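Local coordinates for protein mannan endo-1,6-alpha-mannosidase (Chaetomium thermophilum, PDB 6RY0) that probably cleaves alpha-1,6-mannosidic linkages as a calcium-binding family 76 glycosidase and is linked to the transfer of GPI-anchored glycoproteins into the fungal cell wall, at residues 85-93 / 396-407. Numbering follows the deposited sequence.
Sequences TYVDYWHLT and LAAVSSLLIEYA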
loop_
_atom_site.group_PDB
_atom_site.type_symbol
_atom_site.label_atom_id
_atom_site.label_comp_id
_atom_site.label_asym_id
_atom_site.label_seq_id
_atom_site.Cartn_x
_atom_site.Cartn_y
_atom_site.Cartn_z
ATOM N N THR A 85 7.079 3.009 2.032
ATOM C CA THR A 85 8.199 2.228 1.511
ATOM C C THR A 85 9.470 2.479 2.331
ATOM O O THR A 85 10.224 1.549 2.622
ATOM C CB THR A 85 8.446 2.537 0.030
ATOM O OG1 THR A 85 7.260 2.255 -0.717
ATOM C CG2 THR A 85 9.544 1.676 -0.536
ATOM N N TYR A 86 9.705 3.735 2.722
ATOM C CA TYR A 86 10.862 4.081 3.497
ATOM C C TYR A 86 10.756 3.730 4.983
ATOM O O TYR A 86 11.771 3.439 5.617
ATOM C CB TYR A 86 11.266 5.563 3.337
ATOM C CG TYR A 86 12.042 5.777 2.046
ATOM C CD1 TYR A 86 11.397 5.899 0.826
ATOM C CD2 TYR A 86 13.431 5.831 2.047
ATOM C CE1 TYR A 86 12.098 6.044 -0.344
ATOM C CE2 TYR A 86 14.147 5.986 0.870
ATOM C CZ TYR A 86 13.472 6.080 -0.317
ATOM O OH TYR A 86 14.116 6.252 -1.505
ATOM N N VAL A 87 9.555 3.743 5.534
ATOM C CA VAL A 87 9.356 3.191 6.873
ATOM C C VAL A 87 9.738 1.712 6.890
ATOM O O VAL A 87 10.435 1.232 7.796
ATOM C CB VAL A 87 7.897 3.414 7.314
ATOM C CG1 VAL A 87 7.581 2.666 8.599
ATOM C CG2 VAL A 87 7.609 4.911 7.500
ATOM N N ASP A 88 9.305 0.980 5.864
ATOM C CA ASP A 88 9.703 -0.424 5.717
ATOM C C ASP A 88 11.209 -0.561 5.474
ATOM O O ASP A 88 11.844 -1.445 6.044
ATOM C CB ASP A 88 8.916 -1.141 4.616
ATOM C CG ASP A 88 7.787 -1.993 5.136
ATOM O OD1 ASP A 88 7.780 -2.373 6.329
ATOM O OD2 ASP A 88 6.902 -2.307 4.288
ATOM N N TYR A 89 11.774 0.291 4.625
ATOM C CA TYR A 89 13.216 0.239 4.340
ATOM C C TYR A 89 14.027 0.295 5.625
ATOM O O TYR A 89 14.932 -0.529 5.834
ATOM C CB TYR A 89 13.604 1.364 3.387
ATOM C CG TYR A 89 15.102 1.526 3.234
ATOM C CD1 TYR A 89 15.840 0.653 2.478
ATOM C CD2 TYR A 89 15.774 2.554 3.888
ATOM C CE1 TYR A 89 17.240 0.779 2.389
ATOM C CE2 TYR A 89 17.152 2.681 3.815
ATOM C CZ TYR A 89 17.876 1.768 3.081
ATOM O OH TYR A 89 19.243 1.806 2.998
ATOM N N TRP A 90 13.735 1.258 6.493
ATOM C CA TRP A 90 14.463 1.359 7.747
ATOM C C TRP A 90 14.241 0.123 8.615
ATOM O O TRP A 90 15.175 -0.387 9.233
ATOM C CB TRP A 90 14.065 2.644 8.475
ATOM C CG TRP A 90 14.460 2.634 9.913
ATOM C CD1 TRP A 90 15.701 2.829 10.464
ATOM C CD2 TRP A 90 13.581 2.360 11.006
ATOM N NE1 TRP A 90 15.629 2.712 11.830
ATOM C CE2 TRP A 90 14.335 2.414 12.187
ATOM C CE3 TRP A 90 12.222 2.046 11.079
ATOM C CZ2 TRP A 90 13.762 2.175 13.457
ATOM C CZ3 TRP A 90 11.662 1.804 12.311
ATOM C CH2 TRP A 90 12.412 1.887 13.481
ATOM N N HIS A 91 12.999 -0.344 8.700
ATOM C CA HIS A 91 12.676 -1.528 9.479
ATOM C C HIS A 91 13.466 -2.757 9.026
ATOM O O HIS A 91 13.845 -3.592 9.831
ATOM C CB HIS A 91 11.169 -1.745 9.370
ATOM C CG HIS A 91 10.634 -3.011 9.936
ATOM N ND1 HIS A 91 10.619 -3.286 11.276
ATOM C CD2 HIS A 91 9.994 -4.040 9.335
ATOM C CE1 HIS A 91 10.005 -4.444 11.479
ATOM N NE2 HIS A 91 9.614 -4.930 10.310
ATOM N N LEU A 92 13.618 -2.905 7.712
ATOM C CA LEU A 92 14.219 -4.081 7.100
ATOM C C LEU A 92 15.742 -4.028 7.108
ATOM O O LEU A 92 16.407 -5.050 7.158
ATOM C CB LEU A 92 13.709 -4.210 5.662
ATOM C CG LEU A 92 12.252 -4.683 5.593
ATOM C CD1 LEU A 92 11.610 -4.293 4.279
ATOM C CD2 LEU A 92 12.131 -6.156 5.826
ATOM N N THR A 93 16.315 -2.823 6.999
ATOM C CA THR A 93 17.754 -2.662 6.832
ATOM C C THR A 93 18.485 -2.098 8.043
ATOM O O THR A 93 19.679 -2.278 8.160
ATOM C CB THR A 93 18.080 -1.744 5.635
ATOM O OG1 THR A 93 17.724 -0.401 5.958
ATOM C CG2 THR A 93 17.487 -2.223 4.337
ATOM N N LEU A 396 13.073 -1.029 -4.969
ATOM C CA LEU A 396 13.476 -0.804 -3.586
ATOM C C LEU A 396 12.682 -1.704 -2.628
ATOM O O LEU A 396 13.245 -2.341 -1.731
ATOM C CB LEU A 396 13.309 0.660 -3.217
ATOM C CG LEU A 396 13.521 1.023 -1.737
ATOM C CD1 LEU A 396 14.916 0.691 -1.286
ATOM C CD2 LEU A 396 13.232 2.499 -1.535
ATOM N N ALA A 397 11.367 -1.749 -2.818
ATOM C CA ALA A 397 10.500 -2.574 -1.995
ATOM C C ALA A 397 10.853 -4.056 -2.103
ATOM O O ALA A 397 10.955 -4.761 -1.100
ATOM C CB ALA A 397 9.051 -2.346 -2.434
ATOM N N ALA A 398 11.044 -4.534 -3.324
ATOM C CA ALA A 398 11.328 -5.952 -3.536
ATOM C C ALA A 398 12.657 -6.353 -2.924
ATOM O O ALA A 398 12.771 -7.409 -2.299
ATOM C CB ALA A 398 11.295 -6.289 -5.028
ATOM N N VAL A 399 13.687 -5.538 -3.121
ATOM C CA VAL A 399 15.003 -5.895 -2.618
ATOM C C VAL A 399 15.050 -5.785 -1.101
ATOM O O VAL A 399 15.557 -6.677 -0.417
ATOM C CB VAL A 399 16.096 -5.060 -3.321
ATOM C CG1 VAL A 399 17.455 -5.279 -2.660
ATOM C CG2 VAL A 399 16.149 -5.415 -4.794
ATOM N N SER A 400 14.512 -4.698 -0.537
ATOM C CA SER A 400 14.512 -4.573 0.917
ATOM C C SER A 400 13.790 -5.732 1.570
ATOM O O SER A 400 14.201 -6.263 2.608
ATOM C CB SER A 400 13.861 -3.259 1.377
ATOM O OG SER A 400 14.514 -2.145 0.836
ATOM N N SER A 401 12.673 -6.146 0.978
ATOM C CA SER A 401 11.872 -7.187 1.582
ATOM C C SER A 401 12.551 -8.559 1.534
ATOM O O SER A 401 12.133 -9.462 2.270
ATOM C CB SER A 401 10.484 -7.214 0.952
ATOM O OG SER A 401 9.773 -6.046 1.329
ATOM N N LEU A 402 13.641 -8.713 0.760
ATOM C CA LEU A 402 14.446 -9.924 0.860
ATOM C C LEU A 402 15.029 -10.109 2.259
ATOM O O LEU A 402 15.466 -11.201 2.576
ATOM C CB LEU A 402 15.596 -9.905 -0.155
ATOM C CG LEU A 402 15.176 -9.979 -1.618
ATOM C CD1 LEU A 402 16.398 -9.818 -2.480
ATOM C CD2 LEU A 402 14.430 -11.281 -1.951
ATOM N N LEU A 403 15.049 -9.059 3.074
ATOM C CA LEU A 403 15.561 -9.134 4.415
ATOM C C LEU A 403 14.507 -9.477 5.461
ATOM O O LEU A 403 14.786 -9.420 6.656
ATOM C CB LEU A 403 16.275 -7.829 4.782
ATOM C CG LEU A 403 17.447 -7.463 3.852
ATOM C CD1 LEU A 403 17.848 -5.996 4.068
ATOM C CD2 LEU A 403 18.615 -8.404 4.054
ATOM N N ILE A 404 13.307 -9.853 5.041
ATOM C CA ILE A 404 12.218 -10.077 5.988
ATOM C C ILE A 404 12.576 -11.145 7.028
ATOM O O ILE A 404 12.146 -11.026 8.154
ATOM C CB ILE A 404 10.899 -10.397 5.245
ATOM C CG1 ILE A 404 9.681 -10.267 6.168
ATOM C CG2 ILE A 404 10.915 -11.764 4.585
ATOM C CD1 ILE A 404 9.308 -8.845 6.479
ATOM N N GLU A 405 13.360 -12.165 6.673
ATOM C CA GLU A 405 13.692 -13.225 7.623
ATOM C C GLU A 405 14.428 -12.690 8.842
ATOM O O GLU A 405 14.432 -13.329 9.886
ATOM C CB GLU A 405 14.522 -14.336 6.929
ATOM C CG GLU A 405 15.895 -13.835 6.270
ATOM C CD GLU A 405 16.767 -14.950 5.658
ATOM O OE1 GLU A 405 17.034 -14.906 4.425
ATOM O OE2 GLU A 405 17.212 -15.852 6.416
ATOM N N TYR A 406 15.099 -11.556 8.703
ATOM C CA TYR A 406 15.867 -10.948 9.772
ATOM C C TYR A 406 15.100 -9.891 10.552
ATOM O O TYR A 406 15.596 -9.388 11.560
ATOM C CB TYR A 406 17.136 -10.291 9.215
ATOM C CG TYR A 406 17.996 -11.176 8.322
ATOM C CD1 TYR A 406 18.763 -12.184 8.831
ATOM C CD2 TYR A 406 18.053 -10.950 6.961
ATOM C CE1 TYR A 406 19.556 -12.967 7.984
ATOM C CE2 TYR A 406 18.823 -11.693 6.128
ATOM C CZ TYR A 406 19.577 -12.709 6.630
ATOM O OH TYR A 406 20.357 -13.489 5.800
ATOM N N ALA A 407 13.928 -9.508 10.082
ATOM C CA ALA A 407 13.201 -8.401 10.652
ATOM C C ALA A 407 12.293 -8.842 11.782
ATOM O O ALA A 407 11.816 -9.956 11.795
ATOM C CB ALA A 407 12.354 -7.744 9.569
HETATM O O HOH W 1 15.585 -7.265 8.393
#
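Leu396 holds CG opposite its backbone N (chi1 172°), which sends its forked end between two tyrosines of 85-93, and Leu92 has CG anti to its carbonyl carbon (chi1 -73°), which brings both methyls to 400-407. Leu396 CD2 lies 4.2 Å from the centroid of the Tyr86 ring, an off-centre CH-pi contact near the CE1, CZ and OH end, and also meets Thr85 CG2; CD1 packs 3.9 Å from Tyr89 CD1. Tyr86 OH bonds to Ala44 O and Tyr89 OH to Asp95. Ser400, small enough for the 6.0 Å between its CA and that of Tyr89, in one of its two conformers sets OG at the edge of the Tyr89 ring, in its plane; that hydroxyl also bonds to Leu396 O, on the opposite face of the carbonyl from Ser400 N, giving a buried polar group an intrahelical partner. Helices 76-93 and 389-401 run nearly parallel, their segments crossing at 22°, consistent with the (alpha/alpha)6 barrel of family 76. From Ser401 a type I turn to Ile404 leads the chain over Leu92, whose CD1 rests 3.8 Å from Ser400 CB while CD2 reaches Ile404 CD1 and Ala407 CB. With alanine in place of Leu92, a gap would probably open between helix and turn, leaving Ile404 and Ala407 without an apolar partner. Beside it a water donates to Leu92 O (2.7 Å) and Leu403 O (2.9 Å), joining two acceptors.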